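USG-1 protein homolog (Pseudomonas aeruginosa, PDB 2HJS) is of uncertain function but probably acts as an NAD- or NADP-dependent oxidoreductase on an aldehyde or oxo group. Local coordinates at residues P108-M111 with E117-A120; P131-A136 with F244-S249; A136-V141 with A220-L225. All blocks are in the same frame, centred on the assembly; numbering follows the deposited sequence. Where two conformers were deposited one is given.

Interaction 1 of 3, residues P108-M111 with E117-A120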
loop_
_atom_site.group_PDB
_atom_site.type_symbol
_atom_site.label_atom_id
_atom_site.label_comp_id
_atom_site.label_asym_id
_atom_site.label_seq_id
_atom_site.Cartn_x
_atom_site.Cartn_y
_atom_site.Cartn_z
ATOM N N PRO A 108 -14.152 -25.780 7.493
ATOM C CA PRO A 108 -12.785 -25.331 7.739
ATOM C C PRO A 108 -12.067 -24.960 6.431
ATOM O O PRO A 108 -12.304 -25.596 5.387
ATOM C CB PRO A 108 -12.124 -26.546 8.416
ATOM C CG PRO A 108 -13.009 -27.712 8.113
ATOM C CD PRO A 108 -14.377 -27.199 7.868
ATOM N N PRO A 109 -11.245 -23.892 6.469
ATOM C CA PRO A 109 -10.431 -23.566 5.300
ATOM C C PRO A 109 -9.329 -24.598 5.032
ATOM O O PRO A 109 -8.601 -24.973 5.957
ATOM C CB PRO A 109 -9.843 -22.198 5.636
ATOM C CG PRO A 109 -9.912 -22.088 7.146
ATOM C CD PRO A 109 -11.068 -22.927 7.581
ATOM N N VAL A 110 -9.243 -25.072 3.783
ATOM C CA VAL A 110 -8.209 -26.023 3.365
ATOM C C VAL A 110 -7.563 -25.556 2.064
ATOM O O VAL A 110 -8.253 -25.123 1.105
ATOM C CB VAL A 110 -8.739 -27.483 3.151
ATOM C CG1 VAL A 110 -7.581 -28.449 2.851
ATOM C CG2 VAL A 110 -9.557 -27.994 4.334
HETATM N N MSE A 111 -6.236 -25.652 2.041
HETATM C CA MSE A 111 -5.439 -25.460 0.835
HETATM C C MSE A 111 -4.486 -26.614 0.607
HETATM O O MSE A 111 -3.749 -27.008 1.502
HETATM C CB MSE A 111 -4.606 -24.200 0.943
HETATM C CG MSE A 111 -5.404 -22.961 0.807
HETATM SE SE MSE A 111 -4.226 -21.429 1.071
HETATM C CE MSE A 111 -3.249 -21.524 -0.642
ATOM N N GLU A 117 -3.296 -32.058 4.645
ATOM C CA GLU A 117 -3.414 -33.130 5.633
ATOM C C GLU A 117 -4.603 -32.935 6.583
ATOM O O GLU A 117 -4.961 -33.847 7.321
ATOM C CB GLU A 117 -2.089 -33.306 6.402
ATOM C CG GLU A 117 -1.556 -32.058 7.100
ATOM C CD GLU A 117 -0.883 -31.032 6.184
ATOM O OE1 GLU A 117 -0.832 -31.210 4.955
ATOM O OE2 GLU A 117 -0.386 -30.026 6.711
ATOM N N ARG A 118 -5.214 -31.753 6.544
ATOM C CA ARG A 118 -6.434 -31.493 7.290
ATOM C C ARG A 118 -7.661 -32.136 6.676
ATOM O O ARG A 118 -8.699 -32.207 7.346
ATOM C CB ARG A 118 -6.733 -30.013 7.456
ATOM C CG ARG A 118 -8.130 -29.882 7.977
ATOM C CD ARG A 118 -8.532 -28.515 8.245
ATOM N NE ARG A 118 -8.530 -28.207 9.679
ATOM C CZ ARG A 118 -9.410 -28.661 10.560
ATOM N NH1 ARG A 118 -10.372 -29.512 10.195
ATOM N NH2 ARG A 118 -9.305 -28.268 11.824
ATOM N N LEU A 119 -7.558 -32.553 5.403
ATOM C CA LEU A 119 -8.619 -33.314 4.753
ATOM C C LEU A 119 -8.757 -34.686 5.359
ATOM O O LEU A 119 -9.882 -35.176 5.546
ATOM C CB LEU A 119 -8.356 -33.500 3.264
ATOM C CG LEU A 119 -8.722 -32.286 2.443
ATOM C CD1 LEU A 119 -8.667 -32.718 1.003
ATOM C CD2 LEU A 119 -10.119 -31.806 2.843
ATOM N N ALA A 120 -7.598 -35.294 5.634
ATOM C CA ALA A 120 -7.481 -36.667 6.124
ATOM C C ALA A 120 -8.365 -37.000 7.345
ATOM O O ALA A 120 -8.571 -38.173 7.647
ATOM C CB ALA A 120 -6.006 -37.003 6.402
#
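Val110 and Leu119 make the apolar part of this contact, with CG1 of Val110 4.0 Å from CG of Leu119. The second methyl of the valine, CG2, is close to two side chains, at 4.1 Å from CD2 of Leu119 and equally near CD of Arg118. A branched residue suits the spot because its two methyls divide the work between neighbours. Leu119 starts off to one side, and its branched end then turns in to meet the valine.

The two segments flank the short helix 112-115 on the way from strand 94-97 to strand 127-129, an outermost strand within this chain of the Rossmann-type nucleotide-binding domain. Residues 108-111 run beside that strand, since Pro108 and Val110 both share backbone hydrogen bonds with Ser129, and Leu128 is touched by both Val110 and Leu119. On a further side, helix 317-336 covers Val110 and Leu119.

In the remaining contact the CB-CG edge of the Pro108 ring comes over one face of a guanidinium group. Arg118 leaves the backbone extended (chi1 168°) and bends at chi3 (-104°), which carries that group to the proline. CB of Pro108 sits 3.7 Å above the guanidinium plane of Arg118, toward its rim, while CG lies 3.8 Å from NH1 of Arg118. No hydrogen bond joins the segments; Asn115, between them, holds Pro109 O and Met111 N with its side-chain amide.

Interaction 2 of 3, residues P131-A136 with F244-S249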
loop_
_atom_site.group_PDB
_atom_site.type_symbol
_atom_site.label_atom_id
_atom_site.label_comp_id
_atom_site.label_asym_id
_atom_site.label_seq_id
_atom_site.Cartn_x
_atom_site.Cartn_y
_atom_site.Cartn_z
ATOM N N PRO A 131 -10.025 -20.415 1.003
ATOM C CA PRO A 131 -9.765 -19.082 1.580
ATOM C C PRO A 131 -10.002 -17.915 0.613
ATOM O O PRO A 131 -9.972 -18.089 -0.618
ATOM C CB PRO A 131 -8.271 -19.127 1.973
ATOM C CG PRO A 131 -7.906 -20.567 1.962
ATOM C CD PRO A 131 -8.820 -21.266 1.014
ATOM N N CYS A 132 -10.216 -16.729 1.175
ATOM C CA CYS A 132 -10.235 -15.519 0.351
ATOM C C CYS A 132 -8.866 -15.369 -0.332
ATOM O O CYS A 132 -7.875 -15.914 0.150
ATOM C CB CYS A 132 -10.579 -14.287 1.189
ATOM S SG CYS A 132 -9.309 -13.786 2.312
ATOM N N ALA A 133 -8.834 -14.677 -1.466
ATOM C CA ALA A 133 -7.632 -14.562 -2.270
ATOM C C ALA A 133 -6.408 -14.098 -1.481
ATOM O O ALA A 133 -5.314 -14.681 -1.615
ATOM C CB ALA A 133 -7.866 -13.625 -3.472
ATOM N N VAL A 134 -6.571 -13.051 -0.669
ATOM C CA VAL A 134 -5.396 -12.504 0.018
ATOM C C VAL A 134 -4.780 -13.524 0.985
ATOM O O VAL A 134 -3.560 -13.700 0.997
ATOM C CB VAL A 134 -5.707 -11.177 0.754
ATOM C CG1 VAL A 134 -4.545 -10.793 1.691
ATOM C CG2 VAL A 134 -5.943 -10.072 -0.268
ATOM N N ALA A 135 -5.616 -14.182 1.789
ATOM C CA ALA A 135 -5.135 -15.191 2.711
ATOM C C ALA A 135 -4.506 -16.368 1.942
ATOM O O ALA A 135 -3.491 -16.931 2.379
ATOM C CB ALA A 135 -6.270 -15.700 3.580
ATOM N N ALA A 136 -5.098 -16.726 0.806
ATOM C CA ALA A 136 -4.588 -17.856 0.005
ATOM C C ALA A 136 -3.215 -17.558 -0.514
ATOM O O ALA A 136 -2.343 -18.417 -0.473
ATOM C CB ALA A 136 -5.541 -18.184 -1.175
ATOM N N PHE A 244 -7.400 -5.127 -11.302
ATOM C CA PHE A 244 -7.276 -6.554 -11.022
ATOM C C PHE A 244 -5.963 -6.882 -10.280
ATOM O O PHE A 244 -4.915 -6.260 -10.557
ATOM C CB PHE A 244 -7.306 -7.327 -12.346
ATOM C CG PHE A 244 -8.514 -7.054 -13.188
ATOM C CD1 PHE A 244 -8.399 -6.352 -14.383
ATOM C CD2 PHE A 244 -9.769 -7.504 -12.792
ATOM C CE1 PHE A 244 -9.523 -6.085 -15.174
ATOM C CE2 PHE A 244 -10.920 -7.253 -13.593
ATOM C CZ PHE A 244 -10.792 -6.544 -14.767
ATOM N N GLY A 245 -6.019 -7.851 -9.359
ATOM C CA GLY A 245 -4.819 -8.404 -8.704
ATOM C C GLY A 245 -4.612 -7.914 -7.285
ATOM O O GLY A 245 -4.973 -6.773 -6.962
ATOM N N ASP A 246 -4.062 -8.778 -6.427
ATOM C CA ASP A 246 -3.657 -8.377 -5.069
ATOM C C ASP A 246 -2.168 -8.059 -5.066
ATOM O O ASP A 246 -1.406 -8.798 -5.669
ATOM C CB ASP A 246 -3.894 -9.517 -4.077
ATOM C CG ASP A 246 -5.357 -9.851 -3.911
ATOM O OD1 ASP A 246 -6.230 -8.932 -3.966
ATOM O OD2 ASP A 246 -5.628 -11.050 -3.718
ATOM N N SER A 247 -1.768 -6.966 -4.414
ATOM C CA SER A 247 -0.365 -6.612 -4.208
ATOM C C SER A 247 -0.079 -6.590 -2.692
ATOM O O SER A 247 -0.651 -5.784 -1.972
ATOM C CB SER A 247 -0.059 -5.227 -4.807
ATOM O OG SER A 247 -0.421 -5.182 -6.185
ATOM N N LEU A 248 0.791 -7.471 -2.210
ATOM C CA LEU A 248 0.985 -7.618 -0.770
ATOM C C LEU A 248 2.399 -7.229 -0.358
ATOM O O LEU A 248 3.357 -7.663 -0.982
ATOM C CB LEU A 248 0.735 -9.068 -0.326
ATOM C CG LEU A 248 -0.512 -9.801 -0.859
ATOM C CD1 LEU A 248 -0.584 -11.203 -0.256
ATOM C CD2 LEU A 248 -1.778 -9.005 -0.527
ATOM N N SER A 249 2.515 -6.426 0.696
ATOM C CA SER A 249 3.805 -6.137 1.291
ATOM C C SER A 249 3.862 -6.796 2.667
ATOM O O SER A 249 3.082 -6.489 3.561
ATOM C CB SER A 249 4.031 -4.629 1.378
ATOM O OG SER A 249 5.245 -4.386 2.060
#
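Val134 splits its two methyls between Asp246 and Leu248: with chi1 at 168°, CG1 stands opposite the backbone N and faces the leucine, while CG2, beside the N, faces the aspartate. Asp246 answers with chi1 of -65°, setting its carboxylate next to the start of helix 133-145. There CG2 of Val134 lies 3.6 Å from OD2 of Asp246 and 3.7 Å from its CG. Ala133 approaches the same oxygen, its CB 3.4 Å from OD2 of Asp246; the short alanine side chain lets the helix come this near to the carboxylate. Two residues further along the strand, on the same face, CD2 of Leu248 meets CG1 of Val134 at 4.0 Å.

Strand 246-254 lies inside the mixed sheet of the dimerisation domain, hydrogen-bonded to strands 151-160 and 308-315, and the helix packs across one of its faces. Side chains alternate along the strand: Asp246 and Leu248 turn to the helix, whereas Ser247 and Ser249 pack on Leu199 and Thr236 of the second subunit. Cys132 occupies the N-cap position of the helix, and its backbone N is hydrogen-bonded to Glu221.

Residues 131-136 offer Asp246 only methyl groups. Because OD2 of Asp246 also lies very close to OE1 of Glu137, one turn along the helix, and both residues are buried, the two acids probably share a proton.

Interaction 3 of 3, residues A136-V141 with A220-L225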
loop_
_atom_site.group_PDB
_atom_site.type_symbol
_atom_site.label_atom_id
_atom_site.label_comp_id
_atom_site.label_asym_id
_atom_site.label_seq_id
_atom_site.Cartn_x
_atom_site.Cartn_y
_atom_site.Cartn_z
ATOM N N ALA A 136 -5.098 -16.726 0.806
ATOM C CA ALA A 136 -4.588 -17.856 0.005
ATOM C C ALA A 136 -3.215 -17.558 -0.514
ATOM O O ALA A 136 -2.343 -18.417 -0.473
ATOM C CB ALA A 136 -5.541 -18.184 -1.175
ATOM N N GLU A 137 -3.019 -16.329 -0.988
ATOM C CA GLU A 137 -1.739 -15.919 -1.589
ATOM C C GLU A 137 -0.643 -15.706 -0.536
ATOM O O GLU A 137 0.502 -16.093 -0.734
ATOM C CB GLU A 137 -1.931 -14.685 -2.482
ATOM C CG GLU A 137 -2.912 -14.969 -3.623
ATOM C CD GLU A 137 -3.791 -13.767 -4.012
ATOM O OE1 GLU A 137 -3.729 -12.693 -3.343
ATOM O OE2 GLU A 137 -4.552 -13.918 -5.002
ATOM N N LEU A 138 -0.997 -15.099 0.591
ATOM C CA LEU A 138 -0.078 -15.020 1.711
ATOM C C LEU A 138 0.401 -16.432 2.104
ATOM O O LEU A 138 1.611 -16.683 2.181
ATOM C CB LEU A 138 -0.746 -14.366 2.918
ATOM C CG LEU A 138 0.162 -14.120 4.134
ATOM C CD1 LEU A 138 1.350 -13.224 3.780
ATOM C CD2 LEU A 138 -0.630 -13.518 5.316
ATOM N N CYS A 139 -0.550 -17.336 2.354
ATOM C CA CYS A 139 -0.223 -18.648 2.941
ATOM C C CYS A 139 0.530 -19.528 1.982
ATOM O O CYS A 139 1.392 -20.298 2.398
ATOM C CB CYS A 139 -1.478 -19.371 3.460
ATOM S SG CYS A 139 -2.154 -18.570 4.930
ATOM N N GLU A 140 0.214 -19.401 0.703
ATOM C CA GLU A 140 0.906 -20.158 -0.309
ATOM C C GLU A 140 2.397 -19.837 -0.310
ATOM O O GLU A 140 3.213 -20.712 -0.551
ATOM C CB GLU A 140 0.314 -19.861 -1.696
ATOM C CG GLU A 140 1.175 -20.339 -2.848
ATOM C CD GLU A 140 0.606 -19.935 -4.202
ATOM O OE1 GLU A 140 -0.146 -18.925 -4.245
ATOM O OE2 GLU A 140 0.908 -20.624 -5.218
ATOM N N VAL A 141 2.736 -18.573 -0.061
ATOM C CA VAL A 141 4.119 -18.127 -0.074
ATOM C C VAL A 141 4.805 -18.444 1.258
ATOM O O VAL A 141 5.946 -18.878 1.275
ATOM C CB VAL A 141 4.200 -16.609 -0.389
ATOM C CG1 VAL A 141 5.631 -16.064 -0.153
ATOM C CG2 VAL A 141 3.725 -16.361 -1.826
ATOM N N ALA A 220 -8.626 -14.759 10.470
ATOM C CA ALA A 220 -9.169 -16.053 10.889
ATOM C C ALA A 220 -8.637 -17.198 10.037
ATOM O O ALA A 220 -8.348 -18.284 10.551
ATOM C CB ALA A 220 -10.708 -16.044 10.855
ATOM N N GLU A 221 -8.507 -16.955 8.734
ATOM C CA GLU A 221 -8.066 -18.004 7.793
ATOM C C GLU A 221 -6.577 -18.291 7.930
ATOM O O GLU A 221 -6.168 -19.445 7.934
ATOM C CB GLU A 221 -8.420 -17.632 6.355
ATOM C CG GLU A 221 -9.909 -17.800 6.097
ATOM C CD GLU A 221 -10.354 -17.306 4.722
ATOM O OE1 GLU A 221 -9.583 -16.597 4.017
ATOM O OE2 GLU A 221 -11.512 -17.592 4.362
ATOM N N VAL A 222 -5.765 -17.245 8.071
ATOM C CA VAL A 222 -4.333 -17.465 8.256
ATOM C C VAL A 222 -4.073 -18.270 9.535
ATOM O O VAL A 222 -3.241 -19.183 9.551
ATOM C CB VAL A 222 -3.555 -16.145 8.197
ATOM C CG1 VAL A 222 -2.075 -16.334 8.525
ATOM C CG2 VAL A 222 -3.691 -15.558 6.810
ATOM N N GLN A 223 -4.816 -17.977 10.596
ATOM C CA GLN A 223 -4.636 -18.713 11.846
ATOM C C GLN A 223 -5.187 -20.143 11.777
ATOM O O GLN A 223 -4.665 -21.031 12.445
ATOM C CB GLN A 223 -5.151 -17.916 13.059
ATOM C CG GLN A 223 -6.427 -18.387 13.794
ATOM C CD GLN A 223 -6.697 -17.518 15.046
ATOM O OE1 GLN A 223 -5.833 -16.759 15.486
ATOM N NE2 GLN A 223 -7.891 -17.629 15.604
ATOM N N ALA A 224 -6.221 -20.366 10.966
ATOM C CA ALA A 224 -6.713 -21.738 10.743
ATOM C C ALA A 224 -5.754 -22.517 9.861
ATOM O O ALA A 224 -5.494 -23.668 10.133
ATOM C CB ALA A 224 -8.119 -21.772 10.180
ATOM N N LEU A 225 -5.202 -21.873 8.841
ATOM C CA LEU A 225 -4.342 -22.538 7.854
ATOM C C LEU A 225 -2.908 -22.772 8.320
ATOM O O LEU A 225 -2.350 -23.836 8.070
ATOM C CB LEU A 225 -4.305 -21.731 6.547
ATOM C CG LEU A 225 -5.568 -21.710 5.677
ATOM C CD1 LEU A 225 -5.614 -20.452 4.804
ATOM C CD2 LEU A 225 -5.666 -22.973 4.828
#
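Helices 136-141 and 220-225 run in roughly the same direction, their axes inclined by 30° and 10.1 Å apart, with Cys139 and Val222 the closest pair along the backbones. Cys139 points toward the other helix and is met by two residues one turn apart: its SG is 3.9 Å from CG2 of Val222 and equally far from CD1 of Leu225. A small, polarisable thiol fits well between two branched side chains at this helix spacing.

CG2 of Val222 has a second neighbour, CD2 of Leu138 at 4.0 Å. The leucine reaches it because its CG is trans to the backbone N (chi1 -175°), and the two side chains meet almost at right angles. The interface is thus wholly apolar, while Glu140 and Glu221 find partners elsewhere: Glu140 with Lys320 and Thr294, Glu221 with Arg217.

Helix 112-115 closes one flank, Val114 touching both Cys139 and Leu225, and Ile230 packs on Val222. Elsewhere on helix 133-145, Val141 rests on Leu311 and Ile313 of strand 308-315, which places this helix between helix 213-225 and the sheet.

Interactions 2 and 3 lie deep in the chain and share helix 133-145, which meets the sheet through its first turn in one and helix 213-225 further along in the other; Ala136 belongs to both. Interaction 1 is farther from the centre and, though mostly buried, has an exposed arginine at its border. The chemistry follows: a cation beside a proline at the edge, a carboxylate among methyls at the helix start, and pure hydrocarbon and thiol between the helices. The contacts also meet directly. Pro109 packs on Ala224, Met111 (selenomethionine) lies against Pro131, and Glu221 reaches from interaction 3 to the N-cap residue of interaction 2.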